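Local atomic coordinates of replication initiator A family protein (Staphylococcus aureus CA-347, PDB entry 4PT7), a protein that probably starts replication of staphylococcal multiresistance plasmids by binding and assembling on the replication origin through its helix-turn-helix-type N-terminal region. Residues Lys21-Phe24 against Asn28-Asn31; Thr33-Ile38 against Lys79-Lys84. All blocks are in the same frame, centred on the assembly; numbering follows the deposited sequence.

Contact 1: residues Lys21-Phe24 against Asn28-Asn31; sequences KVFF and NYKN
Y29 lays its ring against V22 and F23 of the short helix 22-25. Y29 CB points to that helix and lies 4.2 Å from F23 CA. CG is anti to its own carbonyl carbon (chi1 -62°), and this swings the ring over to the F23 side chain. CG and CD1 then meet F23 CD1, with Y29 CD1 to F23 CD1 at 3.8 Å. Further out, Y29 CE1 is 4.1 Å from F23 CE1, and Y29 CZ also reaches that atom. The two rings form a T-shaped (edge-to-face) pair, the edge of F23 turned to one face of Y29. Their centroids are 5.0 Å apart and the planes meet at 60°, so the T is tilted. F23 CE1 stands over the centre of the Y29 ring. V22 comes in at the ring edge instead. V22 CG2 lies in the ring plane, 4.0 Å from Y29 CE1, and V22 O lies 3.7 Å from Y29 CD1. At the tip, Y29 OH is hydrogen-bonded to I114 N, which ties down the far end of the ring. The contact is buried. P113 packs on V22, F23 and Y29 just after strand 107-110, and Y40 of helix 34-52 makes a second edge-to-face pair with F23.

Contact 2: residues Thr33-Ile38 against Lys79-Lys84; sequences TNDMKI and KEKLTK. With SO4 (sulfate ion), chain I.
The N-terminal turn of helix 34-52 meets helix 79-91 here, within the RepA N-terminal region of the helix-turn-helix clan. D35 and K81 carry the polar half. K81 NZ forms a salt bridge with D35 OD2 at 2.9 Å, though the hydrogen bond within it is weak. K81 starts with CG anti to its backbone N (chi1 -158°) and bends at chi2 (78°), which carries the ammonium group across to the carboxylate. The two side chains cross at about a right angle, and K81 CE also lies 3.6 Å from D35 CB. K81 NZ also donates to sulfate O2 at 2.9 Å and, weakly, to sulfate O1. A water accepts a weak bond from it and also meets T33 OG1. T33 is the N-cap of helix 34-52: T33 OG1 takes the M36 N-H, with M36 N at 3.3 Å, and the pair forms a capping box. M36 packs on K84: M36 CE touches K84 CG at 4.1 Å and lies 3.9 Å from the backbone K84 O. K84 bends its end over to the sulfate, with K84 CE 3.6 Å from sulfate O2. The ion, probably from the crystallisation liquor, is also bound by K81 NZ of the fourth subunit.

How the contacts relate
From the N terminus, the chain runs through helix 8-13 and strand 16-20 to the short helix 22-25. Contact 1 closes first, a tight loop with three residues between its segments. Contact 2 opens two residues later and closes a longer loop of 40 residues, which holds most of helix 34-52 and all of helix 68-74. The two loops follow in series and neither nests in the other. The centres of contacts 1 and 2 are about 15 Å apart. Even so, they touch: K37 NZ of contact 2 is hydrogen-bonded to F23 O of contact 1. Helix 34-52 is thus joined to helix 22-25 and to helix 79-91. Both contacts also reach the second subunit.

Contact 1: residues Lys21-Phe24 against Asn28-Asn31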
ATOM      1  N   LYS B  21       0.367 -19.766 -13.930  1.00 36.42           N
ATOM      2  CA  LYS B  21      -0.513 -19.386 -15.033  1.00 36.89           C
ATOM      3  C   LYS B  21      -1.965 -19.732 -14.725  1.00 37.93           C
ATOM      4  O   LYS B  21      -2.888 -19.058 -15.185  1.00 39.51           O
ATOM      5  CB  LYS B  21      -0.087 -20.087 -16.331  1.00 36.40           C
ATOM      6  CG  LYS B  21       1.207 -19.552 -16.951  1.00 37.55           C
ATOM      7  CD  LYS B  21       1.338 -20.005 -18.414  1.00 31.81           C
ATOM      8  CE  LYS B  21       2.607 -19.471 -19.038  1.00 36.28           C
ATOM      9  NZ  LYS B  21       2.747 -19.881 -20.475  1.00 36.78           N
ATOM     10  N   VAL B  22      -2.162 -20.784 -13.943  1.00 36.62           N
ATOM     11  CA  VAL B  22      -3.505 -21.201 -13.577  1.00 39.96           C
ATOM     12  C   VAL B  22      -4.253 -20.055 -12.869  1.00 40.98           C
ATOM     13  O   VAL B  22      -5.479 -20.034 -12.850  1.00 41.36           O
ATOM     14  CB  VAL B  22      -3.452 -22.476 -12.682  1.00 40.29           C
ATOM     15  CG1 VAL B  22      -2.783 -22.162 -11.361  1.00 39.17           C
ATOM     16  CG2 VAL B  22      -4.846 -23.044 -12.475  1.00 40.82           C
ATOM     17  N   PHE B  23      -3.521 -19.089 -12.309  1.00 36.71           N
ATOM     18  CA  PHE B  23      -4.169 -17.961 -11.628  1.00 37.99           C
ATOM     19  C   PHE B  23      -4.839 -17.030 -12.635  1.00 42.08           C
ATOM     20  O   PHE B  23      -5.594 -16.135 -12.254  1.00 40.36           O
ATOM     21  CB  PHE B  23      -3.158 -17.136 -10.788  1.00 32.70           C
ATOM     22  CG  PHE B  23      -2.690 -17.825  -9.524  1.00 29.03           C
ATOM     23  CD1 PHE B  23      -3.185 -19.077  -9.174  1.00 28.55           C
ATOM     24  CD2 PHE B  23      -1.752 -17.222  -8.692  1.00 25.58           C
ATOM     25  CE1 PHE B  23      -2.745 -19.723  -8.008  1.00 26.19           C
ATOM     26  CE2 PHE B  23      -1.308 -17.853  -7.528  1.00 32.56           C
ATOM     27  CZ  PHE B  23      -1.804 -19.105  -7.184  1.00 31.49           C
ATOM     28  N   PHE B  24      -4.564 -17.228 -13.919  1.00 42.61           N
ATOM     29  CA  PHE B  24      -5.158 -16.366 -14.934  1.00 45.31           C
ATOM     30  C   PHE B  24      -6.059 -17.127 -15.901  1.00 48.79           C
ATOM     31  O   PHE B  24      -6.644 -16.540 -16.804  1.00 52.33           O
ATOM     32  CB  PHE B  24      -4.070 -15.640 -15.732  1.00 37.20           C
ATOM     33  CG  PHE B  24      -3.120 -14.844 -14.888  1.00 39.35           C
ATOM     34  CD1 PHE B  24      -1.977 -15.432 -14.358  1.00 32.10           C
ATOM     35  CD2 PHE B  24      -3.351 -13.493 -14.641  1.00 33.37           C
ATOM     36  CE1 PHE B  24      -1.070 -14.684 -13.595  1.00 32.50           C
ATOM     37  CE2 PHE B  24      -2.456 -12.737 -13.880  1.00 35.07           C
ATOM     38  CZ  PHE B  24      -1.311 -13.335 -13.358  1.00 34.85           C
ATOM     39  N   ASN B  28     -11.369 -20.874 -10.718  1.00 68.38           N
ATOM     40  CA  ASN B  28     -11.327 -21.156  -9.295  1.00 63.64           C
ATOM     41  C   ASN B  28     -10.488 -20.115  -8.580  1.00 57.03           C
ATOM     42  O   ASN B  28     -10.451 -20.079  -7.349  1.00 55.09           O
ATOM     43  CB  ASN B  28     -10.741 -22.542  -9.051  1.00 68.11           C
ATOM     44  CG  ASN B  28     -11.623 -23.635  -9.593  1.00 75.59           C
ATOM     45  OD1 ASN B  28     -12.728 -23.867  -9.088  1.00 76.86           O
ATOM     46  ND2 ASN B  28     -11.154 -24.309 -10.640  1.00 74.60           N
ATOM     47  N   TYR B  29      -9.807 -19.273  -9.356  1.00 49.50           N
ATOM     48  CA  TYR B  29      -8.957 -18.226  -8.793  1.00 46.83           C
ATOM     49  C   TYR B  29      -9.339 -16.854  -9.313  1.00 45.64           C
ATOM     50  O   TYR B  29      -8.534 -15.922  -9.298  1.00 48.25           O
ATOM     51  CB  TYR B  29      -7.493 -18.500  -9.123  1.00 43.17           C
ATOM     52  CG  TYR B  29      -6.989 -19.790  -8.543  1.00 44.73           C
ATOM     53  CD1 TYR B  29      -6.541 -20.810  -9.371  1.00 44.48           C
ATOM     54  CD2 TYR B  29      -6.967 -20.000  -7.162  1.00 43.95           C
ATOM     55  CE1 TYR B  29      -6.075 -22.014  -8.849  1.00 43.76           C
ATOM     56  CE2 TYR B  29      -6.512 -21.201  -6.630  1.00 45.77           C
ATOM     57  CZ  TYR B  29      -6.065 -22.202  -7.481  1.00 42.42           C
ATOM     58  OH  TYR B  29      -5.596 -23.390  -6.981  1.00 43.06           O
ATOM     59  N   LYS B  30     -10.576 -16.734  -9.779  1.00 46.81           N
ATOM     60  CA  LYS B  30     -11.063 -15.471 -10.308  1.00 50.09           C
ATOM     61  C   LYS B  30     -11.223 -14.430  -9.195  1.00 48.17           C
ATOM     62  O   LYS B  30     -11.288 -13.235  -9.471  1.00 48.68           O
ATOM     63  CB  LYS B  30     -12.396 -15.684 -11.040  1.00 54.75           C
ATOM     64  CG  LYS B  30     -13.546 -16.127 -10.138  1.00 65.65           C
ATOM     65  CD  LYS B  30     -14.819 -16.389 -10.942  1.00 75.54           C
ATOM     66  CE  LYS B  30     -16.031 -16.602 -10.025  1.00 80.82           C
ATOM     67  NZ  LYS B  30     -15.889 -17.745  -9.070  1.00 82.30           N
ATOM     68  N   ASN B  31     -11.270 -14.880  -7.941  1.00 44.69           N
ATOM     69  CA  ASN B  31     -11.413 -13.971  -6.803  1.00 46.41           C
ATOM     70  C   ASN B  31     -10.088 -13.349  -6.360  1.00 49.17           C
ATOM     71  O   ASN B  31     -10.074 -12.398  -5.575  1.00 50.36           O
ATOM     72  CB  ASN B  31     -12.050 -14.709  -5.622  1.00 47.76           C
ATOM     73  CG  ASN B  31     -13.507 -15.084  -5.887  1.00 56.03           C
ATOM     74  OD1 ASN B  31     -13.940 -16.173  -5.438  1.00 52.58           O
ATOM     75  ND2 ASN B  31     -14.217 -14.283  -6.544  1.00 51.56           N
TER

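Contact 2: residues Thr33-Ile38 against Lys79-Lys84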
ATOM      1  N   THR B  33      -6.865 -11.080  -6.379  1.00 39.94           N
ATOM      2  CA  THR B  33      -6.548  -9.757  -6.883  1.00 41.17           C
ATOM      3  C   THR B  33      -5.095  -9.820  -7.355  1.00 38.97           C
ATOM      4  O   THR B  33      -4.378 -10.772  -7.048  1.00 38.45           O
ATOM      5  CB  THR B  33      -6.649  -8.708  -5.767  1.00 43.39           C
ATOM      6  OG1 THR B  33      -5.652  -8.980  -4.773  1.00 38.83           O
ATOM      7  CG2 THR B  33      -8.030  -8.763  -5.114  1.00 40.28           C
ATOM      8  N   ASN B  34      -4.653  -8.814  -8.094  1.00 40.76           N
ATOM      9  CA  ASN B  34      -3.278  -8.818  -8.554  1.00 39.36           C
ATOM     10  C   ASN B  34      -2.320  -8.834  -7.371  1.00 40.96           C
ATOM     11  O   ASN B  34      -1.269  -9.474  -7.438  1.00 42.72           O
ATOM     12  CB  ASN B  34      -2.995  -7.603  -9.445  1.00 41.65           C
ATOM     13  CG  ASN B  34      -3.699  -7.688 -10.794  1.00 44.97           C
ATOM     14  OD1 ASN B  34      -3.935  -8.776 -11.319  1.00 46.74           O
ATOM     15  ND2 ASN B  34      -4.013  -6.534 -11.370  1.00 43.72           N
ATOM     16  N   ASP B  35      -2.671  -8.144  -6.287  1.00 41.57           N
ATOM     17  CA  ASP B  35      -1.794  -8.118  -5.125  1.00 39.88           C
ATOM     18  C   ASP B  35      -1.614  -9.501  -4.506  1.00 36.35           C
ATOM     19  O   ASP B  35      -0.539  -9.827  -3.992  1.00 32.39           O
ATOM     20  CB  ASP B  35      -2.305  -7.124  -4.075  1.00 44.57           C
ATOM     21  CG  ASP B  35      -1.917  -5.692  -4.402  1.00 48.67           C
ATOM     22  OD1 ASP B  35      -0.761  -5.472  -4.824  1.00 49.17           O
ATOM     23  OD2 ASP B  35      -2.761  -4.789  -4.235  1.00 53.32           O
ATOM     24  N   MET B  36      -2.673 -10.302  -4.553  1.00 34.05           N
ATOM     25  CA  MET B  36      -2.652 -11.657  -4.024  1.00 38.24           C
ATOM     26  C   MET B  36      -1.783 -12.564  -4.902  1.00 41.06           C
ATOM     27  O   MET B  36      -1.020 -13.392  -4.395  1.00 40.32           O
ATOM     28  CB  MET B  36      -4.070 -12.231  -3.989  1.00 35.10           C
ATOM     29  CG  MET B  36      -4.945 -11.734  -2.835  1.00 40.42           C
ATOM     30  SD  MET B  36      -6.690 -12.118  -3.065  1.00 43.03           S
ATOM     31  CE  MET B  36      -7.467 -10.708  -2.257  1.00 43.34           C
ATOM     32  N   LYS B  37      -1.930 -12.429  -6.218  1.00 34.94           N
ATOM     33  CA  LYS B  37      -1.153 -13.244  -7.141  1.00 35.81           C
ATOM     34  C   LYS B  37       0.331 -12.920  -6.995  1.00 33.89           C
ATOM     35  O   LYS B  37       1.173 -13.809  -6.960  1.00 35.34           O
ATOM     36  CB  LYS B  37      -1.616 -13.001  -8.582  1.00 35.37           C
ATOM     37  CG  LYS B  37      -3.029 -13.512  -8.847  1.00 38.65           C
ATOM     38  CD  LYS B  37      -3.511 -13.144 -10.241  1.00 38.64           C
ATOM     39  CE  LYS B  37      -4.997 -13.452 -10.369  1.00 40.27           C
ATOM     40  NZ  LYS B  37      -5.546 -13.050 -11.681  1.00 39.96           N
ATOM     41  N   ILE B  38       0.650 -11.635  -6.908  1.00 32.18           N
ATOM     42  CA  ILE B  38       2.030 -11.209  -6.760  1.00 31.84           C
ATOM     43  C   ILE B  38       2.580 -11.644  -5.397  1.00 35.00           C
ATOM     44  O   ILE B  38       3.658 -12.243  -5.325  1.00 30.74           O
ATOM     45  CB  ILE B  38       2.131  -9.679  -6.964  1.00 34.18           C
ATOM     46  CG1 ILE B  38       1.914  -9.368  -8.450  1.00 36.40           C
ATOM     47  CG2 ILE B  38       3.472  -9.155  -6.484  1.00 32.69           C
ATOM     48  CD1 ILE B  38       1.785  -7.901  -8.780  1.00 28.05           C
ATOM     49  N   LYS B  79      -0.614  -2.998   7.053  1.00 49.75           N
ATOM     50  CA  LYS B  79      -1.344  -3.995   7.837  1.00 49.00           C
ATOM     51  C   LYS B  79      -2.629  -4.458   7.185  1.00 48.18           C
ATOM     52  O   LYS B  79      -2.917  -5.660   7.151  1.00 43.99           O
ATOM     53  CB  LYS B  79      -1.672  -3.445   9.224  1.00 51.28           C
ATOM     54  CG  LYS B  79      -1.231  -4.340  10.356  1.00 50.16           C
ATOM     55  CD  LYS B  79      -2.089  -5.564  10.508  1.00 44.85           C
ATOM     56  CE  LYS B  79      -1.467  -6.484  11.561  1.00 48.86           C
ATOM     57  NZ  LYS B  79      -2.307  -7.644  11.903  1.00 42.43           N
ATOM     58  N   GLU B  80      -3.407  -3.493   6.700  1.00 48.89           N
ATOM     59  CA  GLU B  80      -4.677  -3.772   6.047  1.00 51.82           C
ATOM     60  C   GLU B  80      -4.499  -4.711   4.860  1.00 51.71           C
ATOM     61  O   GLU B  80      -5.255  -5.666   4.692  1.00 55.38           O
ATOM     62  CB  GLU B  80      -5.321  -2.481   5.535  1.00 51.11           C
ATOM     63  CG  GLU B  80      -5.967  -1.597   6.585  1.00 58.75           C
ATOM     64  CD  GLU B  80      -5.041  -0.523   7.118  1.00 56.66           C
ATOM     65  OE1 GLU B  80      -5.560   0.484   7.643  1.00 56.67           O
ATOM     66  OE2 GLU B  80      -3.804  -0.680   7.022  1.00 55.04           O
ATOM     67  N   LYS B  81      -3.513  -4.410   4.022  1.00 50.05           N
ATOM     68  CA  LYS B  81      -3.240  -5.203   2.837  1.00 49.77           C
ATOM     69  C   LYS B  81      -2.856  -6.623   3.229  1.00 47.94           C
ATOM     70  O   LYS B  81      -3.344  -7.589   2.638  1.00 47.08           O
ATOM     71  CB  LYS B  81      -2.103  -4.575   2.025  1.00 52.09           C
ATOM     72  CG  LYS B  81      -2.094  -5.004   0.563  1.00 52.75           C
ATOM     73  CD  LYS B  81      -3.154  -4.247  -0.207  1.00 54.04           C
ATOM     74  CE  LYS B  81      -3.619  -5.025  -1.403  1.00 58.92           C
ATOM     75  NZ  LYS B  81      -4.661  -4.282  -2.151  1.00 60.55           N
ATOM     76  N   LEU B  82      -1.983  -6.744   4.225  1.00 41.45           N
ATOM     77  CA  LEU B  82      -1.531  -8.054   4.684  1.00 45.44           C
ATOM     78  C   LEU B  82      -2.723  -8.936   5.032  1.00 46.58           C
ATOM     79  O   LEU B  82      -2.805 -10.086   4.594  1.00 48.71           O
ATOM     80  CB  LEU B  82      -0.638  -7.913   5.919  1.00 43.03           C
ATOM     81  CG  LEU B  82       0.579  -8.836   6.071  1.00 52.11           C
ATOM     82  CD1 LEU B  82       0.878  -8.995   7.553  1.00 45.22           C
ATOM     83  CD2 LEU B  82       0.339 -10.198   5.440  1.00 50.22           C
ATOM     84  N   THR B  83      -3.636  -8.386   5.825  1.00 46.12           N
ATOM     85  CA  THR B  83      -4.826  -9.099   6.266  1.00 44.83           C
ATOM     86  C   THR B  83      -5.661  -9.543   5.071  1.00 42.58           C
ATOM     87  O   THR B  83      -6.091 -10.690   4.994  1.00 44.31           O
ATOM     88  CB  THR B  83      -5.659  -8.193   7.210  1.00 45.36           C
ATOM     89  OG1 THR B  83      -4.839  -7.805   8.318  1.00 46.70           O
ATOM     90  CG2 THR B  83      -6.888  -8.922   7.737  1.00 40.37           C
ATOM     91  N   LYS B  84      -5.878  -8.640   4.126  1.00 44.50           N
ATOM     92  CA  LYS B  84      -6.660  -8.982   2.950  1.00 48.15           C
ATOM     93  C   LYS B  84      -5.956 -10.038   2.080  1.00 45.80           C
ATOM     94  O   LYS B  84      -6.601 -10.946   1.563  1.00 40.38           O
ATOM     95  CB  LYS B  84      -6.976  -7.716   2.139  1.00 54.17           C
ATOM     96  CG  LYS B  84      -7.640  -8.001   0.789  1.00 69.49           C
ATOM     97  CD  LYS B  84      -8.463  -6.826   0.240  1.00 77.94           C
ATOM     98  CE  LYS B  84      -7.661  -5.532   0.084  1.00 82.21           C
ATOM     99  NZ  LYS B  84      -7.424  -4.843   1.385  1.00 82.64           N
TER
HETATM  100  S   SO4 I 201      -5.927  -1.089  -1.676  1.00 96.24           S
HETATM  101  O1  SO4 I 201      -5.457  -1.345  -3.052  1.00 96.17           O
HETATM  102  O2  SO4 I 201      -6.548  -2.316  -1.138  1.00 95.74           O
HETATM  103  O3  SO4 I 201      -6.925   0.003  -1.688  1.00 92.78           O
HETATM  104  O4  SO4 I 201      -4.773  -0.703  -0.836  1.00 93.55           O
HETATM  105  O   HOH W   1      -5.684  -7.206  -2.275  1.00 39.36           O